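Local atomic coordinates of lipoprotein (Colwellia psychrerythraea, PDB entry 3O0Y), a protein that is of unknown function but belongs to the DUF885 family of bacterial proteins, grouped with metallopeptidase-like folds, and probably sits at the membrane as a lipoprotein. Residues 40-45 with 77-82; 388-393 with 419-424; 501-506 with 532-537. All blocks are in the same frame, centred on the assembly; numbering follows the deposited sequence.

Contact 1: 40-45 with 77-82; sequences QSLFKQ and KQLRAE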
ATOM      1  N   GLN A  40      16.984  12.459   3.722  1.00  8.38           N
ATOM      2  CA  GLN A  40      17.215  13.478   2.692  1.00 10.89           C
ATOM      3  C   GLN A  40      17.671  12.831   1.383  1.00 11.47           C
ATOM      4  O   GLN A  40      17.226  13.223   0.295  1.00 11.23           O
ATOM      5  CB  GLN A  40      18.172  14.563   3.209  1.00 10.60           C
ATOM      6  CG  GLN A  40      17.555  15.319   4.390  1.00 12.43           C
ATOM      7  CD  GLN A  40      18.275  16.565   4.793  1.00 16.30           C
ATOM      8  OE1 GLN A  40      19.494  16.662   4.684  1.00 17.10           O
ATOM      9  NE2 GLN A  40      17.522  17.512   5.341  1.00 16.98           N
ATOM     10  N   SER A  41      18.464  11.802   1.486  1.00 12.49           N
ATOM     11  CA  SER A  41      18.976  11.144   0.301  1.00 13.61           C
ATOM     12  C   SER A  41      17.878  10.346  -0.420  1.00 12.09           C
ATOM     13  O   SER A  41      17.828  10.351  -1.659  1.00 14.53           O
ATOM     14  CB  SER A  41      20.116  10.212   0.619  1.00 15.36           C
ATOM     15  OG  SER A  41      21.254  10.986   0.890  1.00 21.98           O
ATOM     16  N   LEU A  42      17.056   9.645   0.335  1.00  9.70           N
ATOM     17  CA  LEU A  42      15.981   8.861  -0.278  1.00  9.79           C
ATOM     18  C   LEU A  42      15.045   9.832  -0.979  1.00 12.13           C
ATOM     19  O   LEU A  42      14.705   9.622  -2.159  1.00 12.87           O
ATOM     20  CB  LEU A  42      15.212   8.081   0.790  1.00  9.67           C
ATOM     21  CG  LEU A  42      14.054   7.236   0.283  1.00 11.62           C
ATOM     22  CD1 LEU A  42      14.462   6.214  -0.807  1.00  9.54           C
ATOM     23  CD2 LEU A  42      13.287   6.622   1.502  1.00 12.51           C
ATOM     24  N   PHE A  43      14.583  10.840  -0.242  1.00  9.54           N
ATOM     25  CA  PHE A  43      13.587  11.736  -0.823  1.00 12.05           C
ATOM     26  C   PHE A  43      14.094  12.655  -1.956  1.00 11.95           C
ATOM     27  O   PHE A  43      13.316  12.985  -2.844  1.00 12.02           O
ATOM     28  CB  PHE A  43      12.900  12.541   0.230  1.00 13.01           C
ATOM     29  CG  PHE A  43      11.867  11.782   0.961  1.00 15.82           C
ATOM     30  CD1 PHE A  43      12.038  11.433   2.285  1.00 20.21           C
ATOM     31  CD2 PHE A  43      10.705  11.383   0.299  1.00 17.83           C
ATOM     32  CE1 PHE A  43      11.041  10.722   2.958  1.00 25.01           C
ATOM     33  CE2 PHE A  43       9.704  10.757   0.963  1.00 21.82           C
ATOM     34  CZ  PHE A  43       9.868  10.400   2.297  1.00 26.99           C
ATOM     35  N   LYS A  44      15.357  13.055  -1.933  1.00 11.88           N
ATOM     36  CA  LYS A  44      15.914  13.758  -3.099  1.00 13.56           C
ATOM     37  C   LYS A  44      15.816  12.932  -4.370  1.00 12.51           C
ATOM     38  O   LYS A  44      15.670  13.476  -5.453  1.00 13.50           O
ATOM     39  CB  LYS A  44      17.410  14.062  -2.913  1.00 16.25           C
ATOM     40  CG  LYS A  44      17.828  15.087  -1.922  1.00 26.30           C
ATOM     41  CD  LYS A  44      19.430  14.897  -1.738  1.00 32.74           C
ATOM     42  CE  LYS A  44      20.011  15.424  -0.376  1.00 39.85           C
ATOM     43  NZ  LYS A  44      21.168  14.615   0.247  1.00 37.37           N
ATOM     44  N   GLN A  45      15.980  11.629  -4.244  1.00 11.35           N
ATOM     45  CA  GLN A  45      15.922  10.704  -5.365  1.00  8.36           C
ATOM     46  C   GLN A  45      14.529  10.135  -5.635  1.00  8.42           C
ATOM     47  O   GLN A  45      14.314   9.344  -6.558  1.00  8.40           O
ATOM     48  CB  GLN A  45      16.929   9.601  -5.131  1.00  8.60           C
ATOM     49  CG  GLN A  45      18.319  10.185  -5.073  1.00 11.63           C
ATOM     50  CD  GLN A  45      19.377   9.185  -4.830  1.00 16.74           C
ATOM     51  OE1 GLN A  45      19.963   9.153  -3.728  1.00 26.06           O
ATOM     52  NE2 GLN A  45      19.675   8.386  -5.823  1.00 17.65           N
ATOM     53  N   LYS A  77      21.877   1.887  -8.571  1.00  9.19           N
ATOM     54  CA  LYS A  77      23.074   1.424  -7.861  1.00 11.41           C
ATOM     55  C   LYS A  77      23.518   2.409  -6.762  1.00 10.16           C
ATOM     56  O   LYS A  77      23.784   2.013  -5.631  1.00 11.58           O
ATOM     57  CB  LYS A  77      24.224   1.227  -8.863  1.00 11.53           C
ATOM     58  CG  LYS A  77      25.568   0.814  -8.176  1.00 12.33           C
ATOM     59  CD  LYS A  77      26.696   0.586  -9.252  1.00 17.56           C
ATOM     60  CE  LYS A  77      27.852  -0.258  -8.589  1.00 20.43           C
ATOM     61  NZ  LYS A  77      29.106  -0.134  -9.391  1.00 26.22           N
ATOM     62  N   GLN A  78      23.565   3.716  -7.074  1.00 10.56           N
ATOM     63  CA  GLN A  78      24.080   4.697  -6.148  1.00 11.92           C
ATOM     64  C   GLN A  78      23.110   4.902  -4.983  1.00 12.44           C
ATOM     65  O   GLN A  78      23.558   5.106  -3.852  1.00 10.99           O
ATOM     66  CB  GLN A  78      24.347   6.055  -6.798  1.00 14.92           C
ATOM     67  CG  GLN A  78      25.531   5.982  -7.794  1.00 18.82           C
ATOM     68  CD  GLN A  78      25.750   7.326  -8.554  1.00 30.21           C
ATOM     69  OE1 GLN A  78      25.179   8.364  -8.186  1.00 38.62           O
ATOM     70  NE2 GLN A  78      26.613   7.301  -9.593  1.00 36.32           N
ATOM     71  N   LEU A  79      21.800   4.875  -5.278  1.00 10.33           N
ATOM     72  CA  LEU A  79      20.806   5.078  -4.250  1.00  8.95           C
ATOM     73  C   LEU A  79      20.948   3.933  -3.215  1.00  7.66           C
ATOM     74  O   LEU A  79      21.020   4.159  -2.010  1.00  8.53           O
ATOM     75  CB  LEU A  79      19.373   5.077  -4.843  1.00  8.43           C
ATOM     76  CG  LEU A  79      18.202   5.017  -3.868  1.00 12.54           C
ATOM     77  CD1 LEU A  79      18.256   6.156  -2.952  1.00 11.59           C
ATOM     78  CD2 LEU A  79      16.824   4.955  -4.588  1.00 15.13           C
ATOM     79  N   ARG A  80      20.959   2.708  -3.690  1.00  6.73           N
ATOM     80  CA  ARG A  80      20.992   1.529  -2.843  1.00  6.52           C
ATOM     81  C   ARG A  80      22.317   1.476  -2.059  1.00  7.66           C
ATOM     82  O   ARG A  80      22.355   1.129  -0.873  1.00  7.85           O
ATOM     83  CB  ARG A  80      20.778   0.259  -3.652  1.00  8.16           C
ATOM     84  CG  ARG A  80      19.472   0.227  -4.427  1.00  7.51           C
ATOM     85  CD  ARG A  80      19.309  -1.030  -5.223  1.00  6.64           C
ATOM     86  NE  ARG A  80      18.264  -0.948  -6.169  1.00  8.07           N
ATOM     87  CZ  ARG A  80      17.723  -1.986  -6.827  1.00 10.13           C
ATOM     88  NH1 ARG A  80      18.145  -3.244  -6.649  1.00  9.27           N
ATOM     89  NH2 ARG A  80      16.859  -1.705  -7.800  1.00 10.69           N
ATOM     90  N   ALA A  81      23.419   1.739  -2.745  1.00  7.79           N
ATOM     91  CA  ALA A  81      24.719   1.697  -2.068  1.00  8.71           C
ATOM     92  C   ALA A  81      24.813   2.670  -0.919  1.00  9.79           C
ATOM     93  O   ALA A  81      25.303   2.297   0.135  1.00 10.57           O
ATOM     94  CB  ALA A  81      25.855   1.948  -3.057  1.00  8.70           C
ATOM     95  N   GLU A  82      24.278   3.874  -1.102  1.00  9.74           N
ATOM     96  CA  GLU A  82      24.232   4.852  -0.039  1.00 10.43           C
ATOM     97  C   GLU A  82      23.396   4.427   1.149  1.00  9.72           C
ATOM     98  O   GLU A  82      23.836   4.499   2.310  1.00  9.39           O
ATOM     99  CB  GLU A  82      23.710   6.185  -0.524  1.00 12.30           C
ATOM    100  CG  GLU A  82      23.693   7.235   0.652  1.00 16.53           C
ATOM    101  CD  GLU A  82      23.402   8.655   0.238  1.00 22.15           C
ATOM    102  OE1 GLU A  82      23.084   8.919  -0.969  1.00 21.80           O
ATOM    103  OE2 GLU A  82      23.539   9.509   1.137  1.00 19.38           O
TER
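Glu82 OE2 is gripped from two quarters: Ser41 OG donates to it at 2.7 Å, and Gln37 NE2, one turn earlier on the same helix as Ser41, binds it as well. The serine hydroxyl does not come in the carboxylate plane but from above it, 48° out. What brings the acid within range is its stretched shape: CG lies opposite the backbone N (chi1 -179°) and the chain runs on extended, spanning the gap to the neighbouring helix. Lys44 NZ stands 5.7 Å from Glu82 OE2, too far for a salt bridge, yet close enough that its charge may favour the ionised acid.

The two segments belong to helices 27-44 and 73-92, a nearly antiparallel pair whose local axes make an angle of 161° and come no nearer than 10.5 Å. At that spacing side chains, not backbones, do the joining. Leu79 fills the middle. Its CD1 reaches Leu42 CD1 at 4.4 Å, a loose apolar touch, while the Gln45 side chain lies alongside it, running the other way, with Gln45 CD 3.7 Å from Leu79 CD1. Leu79 also rests on Arg46, just beyond the end of helix 27-44.

Contact 2: 388-393 with 419-424; sequences VKSFPV and INLRDM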
ATOM      1  N   VAL A 388     -13.710  10.853   3.155  1.00  9.36           N
ATOM      2  CA  VAL A 388     -14.096   9.797   2.203  1.00  9.70           C
ATOM      3  C   VAL A 388     -14.273  10.397   0.800  1.00 11.18           C
ATOM      4  O   VAL A 388     -15.016  11.427   0.670  1.00  9.10           O
ATOM      5  CB  VAL A 388     -15.397   9.141   2.642  1.00 10.20           C
ATOM      6  CG1 VAL A 388     -15.869   8.069   1.597  1.00  8.39           C
ATOM      7  CG2 VAL A 388     -15.248   8.498   4.055  1.00 11.07           C
ATOM      8  N   LYS A 389     -13.684   9.786  -0.245  1.00  8.46           N
ATOM      9  CA  LYS A 389     -13.819  10.183  -1.642  1.00 10.40           C
ATOM     10  C   LYS A 389     -14.045   8.955  -2.525  1.00 10.72           C
ATOM     11  O   LYS A 389     -13.551   7.897  -2.223  1.00 10.01           O
ATOM     12  CB  LYS A 389     -12.568  10.862  -2.174  1.00  9.59           C
ATOM     13  CG  LYS A 389     -12.303  12.246  -1.563  1.00 15.87           C
ATOM     14  CD  LYS A 389     -11.054  12.968  -2.213  1.00 23.27           C
ATOM     15  CE  LYS A 389     -11.315  13.544  -3.612  1.00 30.46           C
ATOM     16  NZ  LYS A 389     -10.176  14.455  -4.238  1.00 33.92           N
ATOM     17  N   SER A 390     -14.798   9.140  -3.615  1.00  9.07           N
ATOM     18  CA  SER A 390     -14.957   8.075  -4.588  1.00 10.61           C
ATOM     19  C   SER A 390     -13.797   8.178  -5.556  1.00 10.22           C
ATOM     20  O   SER A 390     -13.356   9.293  -5.880  1.00 13.65           O
ATOM     21  CB  SER A 390     -16.330   8.137  -5.286  1.00 12.27           C
ATOM     22  OG  SER A 390     -16.537   9.408  -5.862  1.00 12.74           O
ATOM     23  N   PHE A 391     -13.317   7.066  -6.093  1.00  9.63           N
ATOM     24  CA  PHE A 391     -12.382   7.137  -7.179  1.00 11.36           C
ATOM     25  C   PHE A 391     -13.048   7.840  -8.361  1.00 12.14           C
ATOM     26  O   PHE A 391     -14.218   7.633  -8.643  1.00 11.70           O
ATOM     27  CB  PHE A 391     -11.922   5.765  -7.640  1.00 10.36           C
ATOM     28  CG  PHE A 391     -10.980   5.088  -6.724  1.00 11.83           C
ATOM     29  CD1 PHE A 391      -9.656   5.468  -6.666  1.00 13.94           C
ATOM     30  CD2 PHE A 391     -11.360   4.031  -5.955  1.00 11.33           C
ATOM     31  CE1 PHE A 391      -8.749   4.788  -5.880  1.00 12.51           C
ATOM     32  CE2 PHE A 391     -10.456   3.376  -5.120  1.00 11.50           C
ATOM     33  CZ  PHE A 391      -9.159   3.748  -5.078  1.00 12.59           C
ATOM     34  N   PRO A 392     -12.305   8.725  -9.044  1.00 15.95           N
ATOM     35  CA  PRO A 392     -12.883   9.408 -10.221  1.00 18.12           C
ATOM     36  C   PRO A 392     -13.242   8.391 -11.301  1.00 19.01           C
ATOM     37  O   PRO A 392     -12.581   7.362 -11.401  1.00 16.44           O
ATOM     38  CB  PRO A 392     -11.728  10.294 -10.733  1.00 19.49           C
ATOM     39  CG  PRO A 392     -10.715  10.367  -9.602  1.00 20.27           C
ATOM     40  CD  PRO A 392     -10.939   9.162  -8.712  1.00 17.01           C
ATOM     41  N   VAL A 393     -14.191   8.761 -12.159  1.00 21.46           N
ATOM     42  CA  VAL A 393     -14.698   7.867 -13.207  1.00 23.44           C
ATOM     43  C   VAL A 393     -13.568   7.407 -14.146  1.00 24.63           C
ATOM     44  O   VAL A 393     -13.507   6.231 -14.553  1.00 24.40           O
ATOM     45  CB  VAL A 393     -15.850   8.522 -13.953  1.00 25.45           C
ATOM     46  CG1 VAL A 393     -16.007   7.880 -15.327  1.00 28.33           C
ATOM     47  CG2 VAL A 393     -17.152   8.481 -13.105  1.00 25.84           C
ATOM     48  N   ILE A 419     -13.210   5.038  -2.094  1.00  7.00           N
ATOM     49  CA  ILE A 419     -14.159   3.964  -2.406  1.00  6.43           C
ATOM     50  C   ILE A 419     -14.462   3.876  -3.897  1.00  7.93           C
ATOM     51  O   ILE A 419     -14.655   4.904  -4.537  1.00  9.72           O
ATOM     52  CB  ILE A 419     -15.465   4.169  -1.541  1.00  6.03           C
ATOM     53  CG1 ILE A 419     -16.402   2.999  -1.735  1.00  8.30           C
ATOM     54  CG2 ILE A 419     -16.119   5.487  -1.851  1.00  6.57           C
ATOM     55  CD1 ILE A 419     -15.946   1.699  -1.085  1.00  9.59           C
ATOM     56  N   ASN A 420     -14.497   2.651  -4.461  1.00  8.31           N
ATOM     57  CA  ASN A 420     -14.803   2.460  -5.891  1.00  7.40           C
ATOM     58  C   ASN A 420     -16.294   2.286  -6.111  1.00  9.44           C
ATOM     59  O   ASN A 420     -16.875   1.295  -5.624  1.00  9.80           O
ATOM     60  CB  ASN A 420     -14.106   1.212  -6.384  1.00  7.50           C
ATOM     61  CG  ASN A 420     -14.031   1.165  -7.857  1.00  9.02           C
ATOM     62  OD1 ASN A 420     -14.981   1.490  -8.553  1.00 10.53           O
ATOM     63  ND2 ASN A 420     -12.876   0.756  -8.378  1.00 11.13           N
ATOM     64  N   LEU A 421     -16.938   3.286  -6.709  1.00  9.20           N
ATOM     65  CA  LEU A 421     -18.368   3.218  -6.978  1.00  7.98           C
ATOM     66  C   LEU A 421     -18.726   2.730  -8.385  1.00  9.38           C
ATOM     67  O   LEU A 421     -19.896   2.876  -8.825  1.00 11.10           O
ATOM     68  CB  LEU A 421     -18.970   4.566  -6.680  1.00 10.18           C
ATOM     69  CG  LEU A 421     -18.713   5.265  -5.350  1.00 13.05           C
ATOM     70  CD1 LEU A 421     -19.360   6.636  -5.374  1.00 12.65           C
ATOM     71  CD2 LEU A 421     -19.245   4.315  -4.261  1.00 12.50           C
ATOM     72  N   ARG A 422     -17.766   2.112  -9.079  1.00  8.54           N
ATOM     73  CA  ARG A 422     -18.074   1.698 -10.464  1.00  9.74           C
ATOM     74  C   ARG A 422     -19.248   0.729 -10.564  1.00 12.27           C
ATOM     75  O   ARG A 422     -20.158   0.921 -11.417  1.00 13.61           O
ATOM     76  CB  ARG A 422     -16.885   1.028 -11.118  1.00 10.49           C
ATOM     77  CG  ARG A 422     -17.060   0.645 -12.609  1.00 15.27           C
ATOM     78  CD  ARG A 422     -15.852  -0.131 -13.197  1.00 25.40           C
ATOM     79  NE  ARG A 422     -15.957  -1.581 -12.980  1.00 40.09           N
ATOM     80  CZ  ARG A 422     -15.273  -2.312 -12.076  1.00 47.22           C
ATOM     81  NH1 ARG A 422     -14.322  -1.800 -11.282  1.00 48.28           N
ATOM     82  NH2 ARG A 422     -15.521  -3.614 -12.002  1.00 52.22           N
ATOM     83  N   ASP A 423     -19.235  -0.311  -9.717  1.00 11.95           N
ATOM     84  CA  ASP A 423     -20.195  -1.412  -9.850  1.00 12.26           C
ATOM     85  C   ASP A 423     -20.842  -1.712  -8.487  1.00 11.78           C
ATOM     86  O   ASP A 423     -20.137  -2.114  -7.540  1.00 10.95           O
ATOM     87  CB  ASP A 423     -19.406  -2.636 -10.263  1.00 14.98           C
ATOM     88  CG  ASP A 423     -20.310  -3.865 -10.509  1.00 24.21           C
ATOM     89  OD1 ASP A 423     -21.580  -3.739 -10.383  1.00 27.31           O
ATOM     90  OD2 ASP A 423     -19.723  -4.954 -10.792  1.00 30.27           O
ATOM     91  N   MET A 424     -22.160  -1.549  -8.409  1.00 11.41           N
ATOM     92  CA  MET A 424     -22.841  -1.762  -7.134  1.00 12.42           C
ATOM     93  C   MET A 424     -22.751  -3.261  -6.739  1.00 13.51           C
ATOM     94  O   MET A 424     -22.750  -3.610  -5.559  1.00 13.29           O
ATOM     95  CB  MET A 424     -24.265  -1.173  -7.114  1.00 13.75           C
ATOM     96  CG  MET A 424     -24.373   0.420  -6.990  1.00 14.82           C
ATOM     97  SD  MET A 424     -23.469   1.216  -5.660  1.00  6.64           S
ATOM     98  CE  MET A 424     -21.781   1.379  -6.446  1.00  7.54           C
TER
HETATM   99  O   HOH W   1     -15.569   5.311  -8.191  1.00  9.78           O
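Ser390 and Ile419 form a parallel beta bridge in which Ile419 bonds to the residues flanking Ser390: Ile419 N donates to Lys389 O at 2.9 Å, and Phe391 N donates back to Ile419 O at 3.0 Å. Ile419 O also receives the CA-H of Ser390. Strands 387-390 and 416-419 are neighbours in a small mixed sheet of three, and 387-390 is an outermost strand; the bridge lies toward the C-terminal ends of both strands.

Side chains pack around the bridge. Ile419 CG2 meets Val388 CG1 at 4.3 Å. Leu421 CD1 presses on Ser390 CB at 3.4 Å, tighter than usual van der Waals contact, and Leu421 also touches Leu359 of helix 353-373. With CG beside the backbone N and opposite the carbonyl carbon (chi1 -74°), the Phe391 ring is set with its edge to the Asn420 backbone, CD2 lying 3.7 Å from Asn420 N, while Trp418 meets the ring with its plane about 20° away. Asn420 OD1 accepts from Arg422 N at 2.9 Å, an Asx turn, and ND2 bonds to Gln396 O and Pro400 O.

Where the strands part, one water takes the place of a direct link, giving a proton to Phe391 O and accepting from Leu421 N. Ile419 N and O are thus held directly, Leu421 N by the water and Arg422 N by the Asn420 side chain, so the chain can leave the sheet with these groups paired.

Contact 3: 501-506 with 532-537; sequences ELFRAV and TGTAES. With SO4 (sulfate ion), chain D.
Thr532 packs against Phe503 and Val506, and its side chain divides its duties atom by atom. CB lies 4.2 Å from Phe503 CD1. From there the methyl and the hydroxyl diverge: CG2 runs into helix 491-515, meeting Val506 CG2 at 3.8 Å and Phe503 CD1 at 3.9 Å, whereas OG1, placed between the backbone N and the carbonyl carbon (chi1 68°), turns back to its own segment and the helix before it. There it is hydrogen-bonded to Met528 O, accepts from Thr534 N at 3.1 Å in an ST turn, and pairs with Thr534 OG1 at 2.9 Å. This turn lies just where helix 521-532 ends and Gly533, with positive phi, leads toward helix 536-548.

Thr534 OG1 also stands at the edge of the Phe503 ring, 3.7 Å from CE1.

Arg504, next to Phe503, serves a different site: its NH2 donates to sulfate O1 at 2.7 Å. Arg507, Arg545 and Tyr556 also bond to the ion, which probably came from the crystallisation liquor but suggests a pocket able to receive an anion. At the turn, the Thr532 methyl packs on helix 491-515 while Gln499 NE2 of that helix bonds to Thr532 O, so apolar and polar atoms both join turn to helix.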
ATOM      1  N   GLU A 501     -11.551 -11.637   6.125  1.00  7.09           N
ATOM      2  CA  GLU A 501     -10.474 -12.333   6.867  1.00  7.35           C
ATOM      3  C   GLU A 501     -10.016 -13.584   6.106  1.00  7.23           C
ATOM      4  O   GLU A 501      -8.809 -13.853   5.929  1.00  8.44           O
ATOM      5  CB  GLU A 501     -10.925 -12.657   8.264  1.00  7.96           C
ATOM      6  CG  GLU A 501      -9.737 -13.133   9.121  1.00  9.36           C
ATOM      7  CD  GLU A 501     -10.130 -13.707  10.459  1.00  9.75           C
ATOM      8  OE1 GLU A 501     -11.287 -13.494  10.926  1.00 13.11           O
ATOM      9  OE2 GLU A 501      -9.212 -14.287  11.121  1.00 11.53           O
ATOM     10  N   LEU A 502     -11.033 -14.320   5.642  1.00  7.19           N
ATOM     11  CA  LEU A 502     -10.862 -15.501   4.797  1.00  6.84           C
ATOM     12  C   LEU A 502     -10.070 -15.139   3.569  1.00  7.77           C
ATOM     13  O   LEU A 502      -9.131 -15.861   3.213  1.00  5.68           O
ATOM     14  CB  LEU A 502     -12.226 -16.068   4.413  1.00  5.41           C
ATOM     15  CG  LEU A 502     -12.119 -17.306   3.486  1.00  9.03           C
ATOM     16  CD1 LEU A 502     -11.328 -18.487   4.071  1.00 10.91           C
ATOM     17  CD2 LEU A 502     -13.577 -17.743   3.159  1.00  9.93           C
ATOM     18  N   PHE A 503     -10.357 -13.978   2.970  1.00  5.99           N
ATOM     19  CA  PHE A 503      -9.662 -13.569   1.754  1.00  7.77           C
ATOM     20  C   PHE A 503      -8.169 -13.429   2.048  1.00  6.51           C
ATOM     21  O   PHE A 503      -7.332 -13.808   1.228  1.00  7.20           O
ATOM     22  CB  PHE A 503     -10.295 -12.254   1.265  1.00  6.45           C
ATOM     23  CG  PHE A 503      -9.915 -11.891  -0.120  1.00  8.12           C
ATOM     24  CD1 PHE A 503     -10.643 -12.373  -1.170  1.00 15.48           C
ATOM     25  CD2 PHE A 503      -8.817 -11.114  -0.365  1.00 13.79           C
ATOM     26  CE1 PHE A 503     -10.293 -12.054  -2.527  1.00 16.43           C
ATOM     27  CE2 PHE A 503      -8.450 -10.786  -1.702  1.00 15.65           C
ATOM     28  CZ  PHE A 503      -9.202 -11.249  -2.764  1.00 14.98           C
ATOM     29  N   ARG A 504      -7.842 -12.870   3.200  1.00  6.70           N
ATOM     30  CA  ARG A 504      -6.475 -12.656   3.555  1.00  6.79           C
ATOM     31  C   ARG A 504      -5.748 -13.959   3.972  1.00  7.35           C
ATOM     32  O   ARG A 504      -4.547 -14.077   3.792  1.00  8.92           O
ATOM     33  CB  ARG A 504      -6.327 -11.560   4.583  1.00  8.26           C
ATOM     34  CG  ARG A 504      -6.291 -10.196   3.965  1.00 10.83           C
ATOM     35  CD  ARG A 504      -7.449  -9.442   4.231  1.00 22.72           C
ATOM     36  NE  ARG A 504      -7.580  -8.212   3.414  1.00 17.48           N
ATOM     37  CZ  ARG A 504      -8.608  -7.957   2.669  1.00 22.71           C
ATOM     38  NH1 ARG A 504      -9.579  -8.886   2.513  1.00 21.25           N
ATOM     39  NH2 ARG A 504      -8.640  -6.806   1.998  1.00 30.74           N
ATOM     40  N   ALA A 505      -6.470 -14.951   4.466  1.00  6.45           N
ATOM     41  CA  ALA A 505      -5.914 -16.278   4.686  1.00  6.75           C
ATOM     42  C   ALA A 505      -5.628 -16.940   3.335  1.00  6.99           C
ATOM     43  O   ALA A 505      -4.541 -17.541   3.131  1.00  6.48           O
ATOM     44  CB  ALA A 505      -6.891 -17.076   5.551  1.00  7.57           C
ATOM     45  N   VAL A 506      -6.570 -16.828   2.408  1.00  7.20           N
ATOM     46  CA  VAL A 506      -6.328 -17.322   1.043  1.00  5.29           C
ATOM     47  C   VAL A 506      -5.066 -16.737   0.444  1.00  6.71           C
ATOM     48  O   VAL A 506      -4.325 -17.442  -0.283  1.00  5.48           O
ATOM     49  CB  VAL A 506      -7.572 -17.130   0.135  1.00  7.15           C
ATOM     50  CG1 VAL A 506      -7.278 -17.420  -1.344  1.00  6.90           C
ATOM     51  CG2 VAL A 506      -8.717 -18.065   0.631  1.00  6.25           C
ATOM     52  N   THR A 532     -13.438 -18.222  -1.710  1.00 14.62           N
ATOM     53  CA  THR A 532     -13.928 -16.956  -1.169  1.00 15.86           C
ATOM     54  C   THR A 532     -15.287 -16.459  -1.649  1.00 18.04           C
ATOM     55  O   THR A 532     -15.892 -15.577  -0.992  1.00 21.05           O
ATOM     56  CB  THR A 532     -12.978 -15.800  -1.444  1.00 16.40           C
ATOM     57  OG1 THR A 532     -12.971 -15.545  -2.844  1.00 15.41           O
ATOM     58  CG2 THR A 532     -11.580 -16.107  -0.955  1.00 17.33           C
ATOM     59  N   GLY A 533     -15.813 -17.008  -2.722  1.00 15.79           N
ATOM     60  CA  GLY A 533     -17.050 -16.418  -3.240  1.00 18.26           C
ATOM     61  C   GLY A 533     -16.830 -15.029  -3.852  1.00 20.34           C
ATOM     62  O   GLY A 533     -17.774 -14.220  -4.018  1.00 23.36           O
ATOM     63  N   THR A 534     -15.584 -14.722  -4.205  1.00 18.06           N
ATOM     64  CA  THR A 534     -15.314 -13.456  -4.880  1.00 18.39           C
ATOM     65  C   THR A 534     -15.475 -13.617  -6.383  1.00 16.63           C
ATOM     66  O   THR A 534     -15.110 -14.646  -6.945  1.00 15.47           O
ATOM     67  CB  THR A 534     -13.910 -12.954  -4.523  1.00 19.35           C
ATOM     68  OG1 THR A 534     -13.858 -12.848  -3.109  1.00 19.10           O
ATOM     69  CG2 THR A 534     -13.615 -11.559  -5.147  1.00 19.44           C
ATOM     70  N   ALA A 535     -15.955 -12.559  -7.026  1.00 18.68           N
ATOM     71  CA  ALA A 535     -16.163 -12.576  -8.490  1.00 20.01           C
ATOM     72  C   ALA A 535     -14.857 -12.769  -9.262  1.00 19.48           C
ATOM     73  O   ALA A 535     -13.791 -12.212  -8.912  1.00 17.47           O
ATOM     74  CB  ALA A 535     -16.892 -11.274  -8.952  1.00 20.80           C
ATOM     75  N   GLU A 536     -14.939 -13.522 -10.342  1.00 22.05           N
ATOM     76  CA  GLU A 536     -13.743 -13.892 -11.077  1.00 23.01           C
ATOM     77  C   GLU A 536     -12.897 -12.708 -11.549  1.00 22.44           C
ATOM     78  O   GLU A 536     -11.670 -12.813 -11.545  1.00 20.03           O
ATOM     79  CB  GLU A 536     -14.042 -14.812 -12.271  1.00 24.68           C
ATOM     80  CG  GLU A 536     -12.751 -15.356 -12.923  1.00 30.27           C
ATOM     81  CD  GLU A 536     -12.986 -16.376 -14.027  1.00 39.83           C
ATOM     82  OE1 GLU A 536     -13.729 -16.062 -15.000  1.00 45.07           O
ATOM     83  OE2 GLU A 536     -12.405 -17.485 -13.936  1.00 45.03           O
ATOM     84  N   SER A 537     -13.506 -11.615 -11.982  1.00 22.19           N
ATOM     85  CA  SER A 537     -12.720 -10.513 -12.553  1.00 24.30           C
ATOM     86  C   SER A 537     -11.911  -9.813 -11.471  1.00 23.13           C
ATOM     87  O   SER A 537     -10.752  -9.377 -11.713  1.00 23.88           O
ATOM     88  CB  SER A 537     -13.623  -9.519 -13.309  1.00 25.53           C
ATOM     89  OG  SER A 537     -14.588  -8.963 -12.416  1.00 29.32           O
TER
HETATM   90  S   SO4 D 610      -5.928  -4.604   0.370  1.00 22.32           S
HETATM   91  O1  SO4 D 610      -6.321  -5.630   1.373  1.00 20.64           O
HETATM   92  O2  SO4 D 610      -6.975  -3.641   0.285  1.00 25.87           O
HETATM   93  O3  SO4 D 610      -4.722  -3.842   0.777  1.00 24.42           O
HETATM   94  O4  SO4 D 610      -5.528  -5.229  -0.863  1.00 29.62           O

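The three contacts follow one another along the chain without overlap, each closing before the next opens. Contact 1 pairs helices 27-44 and 73-92 near the N-terminus, across the centre of the chain from the other two, its centre about 36 Å from that of contact 2 and 38 Å from that of contact 3. Contacts 2 and 3 are closer, about 20 Å between centres and about 5 Å between nearest atoms, though they do not touch. Only contact 2 draws on the small sheet; the others join helices or a helix and a turn. Each contact is thus local in sequence, and together they sample the helical framework and the one small sheet of a largely helical chain.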